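Local coordinates for protein endo-1,4-b-d-mannanase (PDB 1QNR) that probably hydrolyses internal beta-1,4-mannosidic linkages in mannans, as a fungal beta-mannanase of glycoside hydrolase family 5, at residues K192-G206 against N229-H241. Sequence-based numbering, arbitrary orientation.
Sequences KSLDSNHLVTLGDEG and NVQIKSLDFGTFH. With NAG (2-acetamido-2-deoxy-beta-D-glucopyranose), chain G.
Thr201 lies over one face of the Phe237 ring, its CB 3.8 Å from the ring centroid in a CH-pi contact, while Leu199 CB sits at the ring edge, near its plane, against CE2. With OG1 turned anti to the backbone N (chi1 -169°), the Thr201 hydroxyl stays over the CE1 side of the ring while donating to Phe237 O at 2.9 Å, from above the carbonyl plane. Leu235 pushes its CD2 into the hollow between Val200 CG1 and the backbone where Thr201 passes into Leu202; its CD1 rests on Leu202 CB, and Leu202 CD2 in turn lies against the Asn229 amide. Beside this packing, Asp236 N bonds almost linearly to Val200 O, and Asp236 OD2 takes Lys192 NZ (2.7 Å) on its syn lone pair and Val200 N (2.9 Å) on its anti one. Were Asp236 an alanine, the Lys192 ammonium would probably lose this countercharge and the Val200 N-H its acceptor, with Leu199 CD2 less covered. Strands 199-201 and 238-242 are neighbours in the beta/alpha barrel of this family; between them water 1 bridges Leu202 N and Phe237 O. Further along, Thr239 OG1 points into the bend of the chain at Gly203 and Asp204, donating to Asp204 O in the carbonyl plane at 3.2 Å, and its CG2 meets Thr201 OG1. His241 N donates to Glu205 O at 2.9 Å. Phe240 CB closes on Gly206 CA, where a side chain would clash. One face of the His241 ring lies against Glu205 CA and Asp204 O; its nitrogens bond Glu169 and Glu275, while Glu205 pairs with Arg171 and reaches a bound mannose.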
loop_
_atom_site.group_PDB
_atom_site.type_symbol
_atom_site.label_atom_id
_atom_site.label_comp_id
_atom_site.label_asym_id
_atom_site.label_seq_id
_atom_site.Cartn_x
_atom_site.Cartn_y
_atom_site.Cartn_z
ATOM N N LYS A 192 7.172 8.284 -13.241
ATOM C CA LYS A 192 8.174 9.364 -13.088
ATOM C C LYS A 192 8.065 10.403 -14.204
ATOM O O LYS A 192 8.386 11.616 -13.992
ATOM C CB LYS A 192 9.603 8.804 -12.992
ATOM C CG LYS A 192 9.830 7.965 -11.709
ATOM C CD LYS A 192 9.903 8.835 -10.458
ATOM C CE LYS A 192 10.591 8.054 -9.315
ATOM N NZ LYS A 192 10.641 8.802 -8.019
ATOM N N SER A 193 7.590 10.004 -15.398
ATOM C CA SER A 193 7.415 10.968 -16.521
ATOM C C SER A 193 6.220 11.878 -16.319
ATOM O O SER A 193 6.113 12.939 -16.984
ATOM C CB SER A 193 7.234 10.201 -17.868
ATOM O OG SER A 193 5.906 9.699 -18.130
ATOM N N LEU A 194 5.270 11.465 -15.420
ATOM C CA LEU A 194 4.111 12.273 -15.115
ATOM C C LEU A 194 4.303 13.143 -13.870
ATOM O O LEU A 194 3.505 14.106 -13.664
ATOM C CB LEU A 194 2.887 11.358 -14.756
ATOM C CG LEU A 194 2.465 10.423 -15.907
ATOM C CD1 LEU A 194 1.316 9.523 -15.417
ATOM C CD2 LEU A 194 1.921 11.272 -17.090
ATOM N N ASP A 195 5.270 12.830 -13.010
ATOM C CA ASP A 195 5.413 13.468 -11.692
ATOM C C ASP A 195 6.864 13.281 -11.184
ATOM O O ASP A 195 7.282 12.122 -10.907
ATOM C CB ASP A 195 4.400 12.851 -10.706
ATOM C CG ASP A 195 4.518 13.266 -9.246
ATOM O OD1 ASP A 195 5.464 13.946 -8.813
ATOM O OD2 ASP A 195 3.509 12.959 -8.493
ATOM N N SER A 196 7.674 14.358 -11.195
ATOM C CA SER A 196 9.051 14.234 -10.674
ATOM C C SER A 196 9.216 14.613 -9.199
ATOM O O SER A 196 10.316 14.670 -8.606
ATOM C CB SER A 196 10.012 15.123 -11.487
ATOM O OG SER A 196 9.647 16.514 -11.417
ATOM N N ASN A 197 8.079 14.917 -8.498
ATOM C CA ASN A 197 8.116 15.316 -7.136
ATOM C C ASN A 197 8.069 14.154 -6.140
ATOM O O ASN A 197 8.552 14.301 -5.026
ATOM C CB ASN A 197 6.902 16.232 -6.797
ATOM C CG ASN A 197 6.855 17.484 -7.651
ATOM O OD1 ASN A 197 7.879 18.137 -7.848
ATOM N ND2 ASN A 197 5.638 17.752 -8.215
ATOM N N HIS A 198 7.453 13.029 -6.539
ATOM C CA HIS A 198 7.119 11.948 -5.549
ATOM C C HIS A 198 7.834 10.631 -5.751
ATOM O O HIS A 198 8.264 10.257 -6.875
ATOM C CB HIS A 198 5.583 11.673 -5.620
ATOM C CG HIS A 198 4.750 12.848 -5.142
ATOM N ND1 HIS A 198 3.822 13.503 -5.973
ATOM C CD2 HIS A 198 4.708 13.426 -3.894
ATOM C CE1 HIS A 198 3.261 14.452 -5.183
ATOM N NE2 HIS A 198 3.807 14.474 -3.951
ATOM N N LEU A 199 8.045 9.949 -4.600
ATOM C CA LEU A 199 8.587 8.599 -4.594
ATOM C C LEU A 199 7.640 7.568 -5.237
ATOM O O LEU A 199 6.414 7.795 -5.308
ATOM C CB LEU A 199 8.781 8.176 -3.115
ATOM C CG LEU A 199 9.746 9.077 -2.312
ATOM C CD1 LEU A 199 9.770 8.651 -0.806
ATOM C CD2 LEU A 199 11.172 9.079 -2.907
ATOM N N VAL A 200 8.180 6.470 -5.781
ATOM C CA VAL A 200 7.432 5.378 -6.397
ATOM C C VAL A 200 7.931 4.044 -5.805
ATOM O O VAL A 200 9.118 3.811 -5.591
ATOM C CB VAL A 200 7.596 5.383 -7.915
ATOM C CG1 VAL A 200 6.784 4.298 -8.659
ATOM C CG2 VAL A 200 7.187 6.748 -8.534
ATOM N N THR A 201 6.963 3.097 -5.584
ATOM C CA THR A 201 7.306 1.786 -5.025
ATOM C C THR A 201 6.395 0.712 -5.667
ATOM O O THR A 201 5.373 1.040 -6.308
ATOM C CB THR A 201 7.186 1.773 -3.476
ATOM O OG1 THR A 201 7.786 0.556 -2.937
ATOM C CG2 THR A 201 5.739 1.876 -3.054
ATOM N N LEU A 202 6.744 -0.574 -5.554
ATOM C CA LEU A 202 6.016 -1.635 -6.231
ATOM C C LEU A 202 4.727 -2.077 -5.482
ATOM O O LEU A 202 3.713 -2.252 -6.211
ATOM C CB LEU A 202 6.983 -2.851 -6.400
ATOM C CG LEU A 202 6.404 -4.107 -7.103
ATOM C CD1 LEU A 202 5.757 -3.804 -8.451
ATOM C CD2 LEU A 202 7.524 -5.174 -7.293
ATOM N N GLY A 203 4.750 -2.230 -4.149
ATOM C CA GLY A 203 3.567 -2.755 -3.459
ATOM C C GLY A 203 3.539 -4.278 -3.283
ATOM O O GLY A 203 2.513 -4.799 -2.878
ATOM N N ASP A 204 4.608 -4.960 -3.689
ATOM C CA ASP A 204 4.659 -6.420 -3.481
ATOM C C ASP A 204 4.801 -6.791 -2.024
ATOM O O ASP A 204 5.164 -6.041 -1.109
ATOM C CB ASP A 204 5.840 -6.979 -4.331
ATOM C CG ASP A 204 7.151 -6.443 -3.806
ATOM O OD1 ASP A 204 7.336 -5.185 -3.738
ATOM O OD2 ASP A 204 8.060 -7.249 -3.416
ATOM N N GLU A 205 4.499 -8.105 -1.818
ATOM C CA GLU A 205 4.602 -8.733 -0.474
ATOM C C GLU A 205 5.998 -9.036 0.009
ATOM O O GLU A 205 6.252 -9.429 1.180
ATOM C CB GLU A 205 3.767 -9.997 -0.493
ATOM C CG GLU A 205 2.257 -9.765 -0.775
ATOM C CD GLU A 205 1.600 -11.090 -1.209
ATOM O OE1 GLU A 205 1.730 -11.287 -2.456
ATOM O OE2 GLU A 205 1.060 -11.931 -0.428
ATOM N N GLY A 206 7.001 -9.028 -0.941
ATOM C CA GLY A 206 8.368 -9.410 -0.616
ATOM C C GLY A 206 8.708 -10.875 -0.945
ATOM O O GLY A 206 9.775 -11.351 -0.494
ATOM N N ASN A 229 13.732 -6.862 -7.846
ATOM C CA ASN A 229 12.801 -5.762 -7.924
ATOM C C ASN A 229 13.367 -4.501 -7.254
ATOM O O ASN A 229 13.211 -3.379 -7.841
ATOM C CB ASN A 229 11.437 -6.116 -7.301
ATOM C CG ASN A 229 10.672 -7.173 -8.049
ATOM O OD1 ASN A 229 10.811 -7.329 -9.280
ATOM N ND2 ASN A 229 9.767 -7.948 -7.375
ATOM N N VAL A 230 13.985 -4.681 -6.053
ATOM C CA VAL A 230 14.398 -3.411 -5.396
ATOM C C VAL A 230 15.620 -2.781 -6.060
ATOM O O VAL A 230 15.894 -1.622 -5.744
ATOM C CB VAL A 230 14.714 -3.630 -3.905
ATOM C CG1 VAL A 230 13.482 -4.027 -3.125
ATOM C CG2 VAL A 230 15.832 -4.623 -3.620
ATOM N N GLN A 231 16.289 -3.407 -6.993
ATOM C CA GLN A 231 17.384 -2.842 -7.761
ATOM C C GLN A 231 16.906 -2.012 -8.936
ATOM O O GLN A 231 17.712 -1.278 -9.542
ATOM C CB GLN A 231 18.345 -3.968 -8.291
ATOM C CG GLN A 231 19.079 -4.470 -7.070
ATOM C CD GLN A 231 19.783 -5.796 -7.122
ATOM O OE1 GLN A 231 20.012 -6.334 -6.011
ATOM N NE2 GLN A 231 20.080 -6.297 -8.302
ATOM N N ILE A 232 15.603 -1.987 -9.295
ATOM C CA ILE A 232 15.079 -1.168 -10.401
ATOM C C ILE A 232 15.286 0.317 -10.068
ATOM O O ILE A 232 14.895 0.761 -8.988
ATOM C CB ILE A 232 13.565 -1.515 -10.651
ATOM C CG1 ILE A 232 13.425 -2.981 -11.148
ATOM C CG2 ILE A 232 12.923 -0.512 -11.629
ATOM C CD1 ILE A 232 11.969 -3.462 -11.232
ATOM N N LYS A 233 15.907 1.093 -10.978
ATOM C CA LYS A 233 16.309 2.444 -10.648
ATOM C C LYS A 233 15.164 3.397 -10.367
ATOM O O LYS A 233 15.318 4.303 -9.523
ATOM C CB LYS A 233 17.118 3.044 -11.851
ATOM C CG LYS A 233 18.316 2.284 -12.348
ATOM C CD LYS A 233 19.126 3.292 -13.190
ATOM C CE LYS A 233 18.398 4.035 -14.297
ATOM N NZ LYS A 233 19.503 4.548 -15.234
ATOM N N SER A 234 14.014 3.146 -11.045
ATOM C CA SER A 234 12.834 4.012 -10.907
ATOM C C SER A 234 11.924 3.560 -9.767
ATOM O O SER A 234 10.791 4.126 -9.666
ATOM C CB SER A 234 12.155 4.087 -12.264
ATOM O OG SER A 234 12.066 2.803 -12.882
ATOM N N LEU A 235 12.329 2.604 -8.920
ATOM C CA LEU A 235 11.620 2.322 -7.627
ATOM C C LEU A 235 12.536 2.877 -6.554
ATOM O O LEU A 235 13.739 2.556 -6.442
ATOM C CB LEU A 235 11.344 0.809 -7.434
ATOM C CG LEU A 235 10.426 0.197 -8.490
ATOM C CD1 LEU A 235 10.312 -1.330 -8.252
ATOM C CD2 LEU A 235 9.010 0.776 -8.507
ATOM N N ASP A 236 12.012 3.673 -5.608
ATOM C CA ASP A 236 12.820 4.393 -4.634
ATOM C C ASP A 236 13.042 3.668 -3.321
ATOM O O ASP A 236 13.973 3.929 -2.582
ATOM C CB ASP A 236 12.171 5.809 -4.368
ATOM C CG ASP A 236 12.136 6.637 -5.604
ATOM O OD1 ASP A 236 13.236 6.946 -6.143
ATOM O OD2 ASP A 236 11.056 6.966 -6.124
ATOM N N PHE A 237 12.143 2.716 -2.985
ATOM C CA PHE A 237 12.259 1.942 -1.726
ATOM C C PHE A 237 11.531 0.609 -1.884
ATOM O O PHE A 237 10.691 0.504 -2.795
ATOM C CB PHE A 237 11.722 2.741 -0.491
ATOM C CG PHE A 237 10.257 3.108 -0.589
ATOM C CD1 PHE A 237 9.309 2.261 0.001
ATOM C CD2 PHE A 237 9.850 4.333 -1.115
ATOM C CE1 PHE A 237 7.934 2.614 0.003
ATOM C CE2 PHE A 237 8.492 4.708 -1.109
ATOM C CZ PHE A 237 7.531 3.856 -0.539
ATOM N N GLY A 238 11.829 -0.361 -1.002
ATOM C CA GLY A 238 11.195 -1.679 -1.077
ATOM C C GLY A 238 9.989 -1.782 -0.132
ATOM O O GLY A 238 9.935 -1.062 0.906
ATOM N N THR A 239 9.024 -2.648 -0.458
ATOM C CA THR A 239 7.893 -2.963 0.430
ATOM C C THR A 239 7.865 -4.460 0.707
ATOM O O THR A 239 8.191 -5.303 -0.164
ATOM C CB THR A 239 6.507 -2.599 -0.237
ATOM O OG1 THR A 239 6.424 -3.156 -1.573
ATOM C CG2 THR A 239 6.365 -1.059 -0.322
ATOM N N PHE A 240 7.411 -4.831 1.922
ATOM C CA PHE A 240 7.131 -6.263 2.179
ATOM C C PHE A 240 5.986 -6.383 3.197
ATOM O O PHE A 240 5.729 -5.428 3.956
ATOM C CB PHE A 240 8.324 -7.102 2.638
ATOM C CG PHE A 240 8.934 -6.658 3.949
ATOM C CD1 PHE A 240 9.882 -5.665 4.001
ATOM C CD2 PHE A 240 8.530 -7.261 5.135
ATOM C CE1 PHE A 240 10.508 -5.234 5.197
ATOM C CE2 PHE A 240 9.121 -6.841 6.390
ATOM C CZ PHE A 240 10.115 -5.823 6.376
ATOM N N HIS A 241 5.216 -7.479 3.123
ATOM C CA HIS A 241 4.042 -7.720 3.980
ATOM C C HIS A 241 4.267 -9.025 4.816
ATOM O O HIS A 241 5.261 -9.656 4.556
ATOM C CB HIS A 241 2.768 -7.896 3.094
ATOM C CG HIS A 241 2.432 -6.683 2.220
ATOM N ND1 HIS A 241 1.364 -6.680 1.333
ATOM C CD2 HIS A 241 3.007 -5.467 2.021
ATOM C CE1 HIS A 241 1.246 -5.521 0.723
ATOM N NE2 HIS A 241 2.283 -4.753 1.089
HETATM C C1 NAG G . 4.230 20.650 -10.682
HETATM C C2 NAG G . 4.817 22.032 -10.927
HETATM C C3 NAG G . 5.611 21.873 -12.224
HETATM C C4 NAG G . 6.659 20.743 -12.103
HETATM C C5 NAG G . 5.967 19.398 -11.740
HETATM C C6 NAG G . 6.967 18.270 -11.502
HETATM C C7 NAG G . 3.658 24.163 -10.512
HETATM C C8 NAG G . 2.537 25.050 -10.948
HETATM N N2 NAG G . 3.645 22.937 -11.121
HETATM O O3 NAG G . 6.290 23.127 -12.457
HETATM O O4 NAG G . 7.301 20.561 -13.416
HETATM O O5 NAG G . 5.256 19.633 -10.511
HETATM O O6 NAG G . 6.216 16.999 -11.409
HETATM O O7 NAG G . 4.547 24.475 -9.781
HETATM O O HOH W 1 9.504 -1.387 -4.674
HETATM O O HOH W 2 9.556 -3.841 -3.164
HETATM O O HOH W 3 9.375 -9.447 -4.361
#